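Local coordinates for acyl carrier protein (Leishmania major, PDB 5ZWT), which probably carries growing acyl chains during fatty acid biosynthesis, tethered to a phosphopantetheine arm that the apo form lacks, at residues L41-V44 against E45-A49. The protein carries 1 engineered substitution. Residues are numbered along the deposited sequence; the frame is centred on the assembly and turned at random.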
# COMPACT_ATOMS: atom_id res chain seq x y z
N LEU A 41 9.24 -20.15 18.06
CA LEU A 41 9.33 -18.92 18.85
C LEU A 41 9.65 -17.73 17.96
O LEU A 41 9.02 -16.67 18.09
CB LEU A 41 10.37 -19.03 19.97
CG LEU A 41 10.58 -17.69 20.74
CD1 LEU A 41 9.30 -17.10 21.33
CD2 LEU A 41 11.69 -17.75 21.80
N ASP A 42 10.61 -17.88 17.04
CA ASP A 42 10.89 -16.78 16.12
C ASP A 42 9.65 -16.42 15.31
O ASP A 42 9.34 -15.23 15.13
CB ASP A 42 12.05 -17.08 15.15
CG ASP A 42 13.29 -17.62 15.83
OD1 ASP A 42 13.73 -17.05 16.85
OD2 ASP A 42 13.91 -18.52 15.25
N VAL A 43 8.93 -17.42 14.81
CA VAL A 43 7.80 -17.15 13.91
C VAL A 43 6.73 -16.36 14.64
O VAL A 43 6.11 -15.45 14.08
CB VAL A 43 7.24 -18.47 13.33
CG1 VAL A 43 5.96 -18.18 12.56
CG2 VAL A 43 8.27 -19.11 12.38
N VAL A 44 6.48 -16.71 15.91
CA VAL A 44 5.52 -15.97 16.72
C VAL A 44 5.94 -14.50 16.83
O VAL A 44 5.10 -13.59 16.74
CB VAL A 44 5.40 -16.63 18.10
CG1 VAL A 44 4.92 -15.65 19.09
CG2 VAL A 44 4.46 -17.86 18.04
N GLU A 45 7.23 -14.24 17.05
CA GLU A 45 7.64 -12.85 17.17
C GLU A 45 7.57 -12.16 15.82
O GLU A 45 7.29 -10.96 15.76
CB GLU A 45 9.04 -12.74 17.76
CG GLU A 45 9.31 -13.68 18.90
CD GLU A 45 10.65 -13.42 19.56
OE1 GLU A 45 10.68 -13.14 20.78
OE2 GLU A 45 11.67 -13.48 18.84
N VAL A 46 7.79 -12.89 14.73
CA VAL A 46 7.63 -12.30 13.41
C VAL A 46 6.16 -11.99 13.14
O VAL A 46 5.81 -10.92 12.63
CB VAL A 46 8.23 -13.24 12.34
CG1 VAL A 46 7.79 -12.87 10.98
CG2 VAL A 46 9.76 -13.21 12.45
N VAL A 47 5.27 -12.94 13.48
CA VAL A 47 3.83 -12.71 13.36
C VAL A 47 3.41 -11.49 14.20
O VAL A 47 2.60 -10.66 13.76
CB VAL A 47 3.07 -13.98 13.78
CG1 VAL A 47 1.59 -13.70 13.99
CG2 VAL A 47 3.25 -15.08 12.74
N PHE A 48 3.96 -11.36 15.41
CA PHE A 48 3.61 -10.20 16.24
C PHE A 48 4.07 -8.90 15.58
O PHE A 48 3.33 -7.91 15.58
CB PHE A 48 4.20 -10.36 17.64
CG PHE A 48 4.01 -9.13 18.54
CD1 PHE A 48 2.79 -8.87 19.15
CD2 PHE A 48 5.06 -8.27 18.79
CE1 PHE A 48 2.62 -7.76 19.99
CE2 PHE A 48 4.90 -7.14 19.62
CZ PHE A 48 3.68 -6.89 20.21
N ALA A 49 5.27 -8.89 15.00
CA ALA A 49 5.74 -7.68 14.31
C ALA A 49 4.87 -7.35 13.11
O ALA A 49 4.70 -6.17 12.76
CB ALA A 49 7.20 -7.84 13.90
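L41 meets E45 one turn further along the same helix, a compact example of how i to i+4 spacing builds a helix surface. E45 N donates to L41 O at 3.2 Å, while the E45 side chain turns back along the helix: its CG stands beside its own backbone N (chi1 -41°) and lies 3.1 Å from L41 O. L41 CD1 reaches E45 CG at 4.2 Å, the two side chains crossing at a slant. V46 N donates to D42 O at 2.8 Å, and V46 CG2 rests against the same oxygen. D42 OD1 lies 4.6 Å from E45 OE2, like charges whose repulsion K20, touching D42, probably offsets. At V43 the backbone bond is the straightest of the four, V47 N to V43 O 2.7 Å with 169° at the hydrogen, and V43 CG1 meets V47 CG2 at 4.1 Å on the buried side. V44 O accepts F48 N at 2.8 Å, with both side chains on the exposed side. Helix 40-53 probably corresponds to the helix following the phosphopantetheine attachment site in carrier proteins. Around its start, N39 OD1 bonds D42 N, F32 packs on V43, and F18, in the loop that follows helix 3-16, touches E45 and V46.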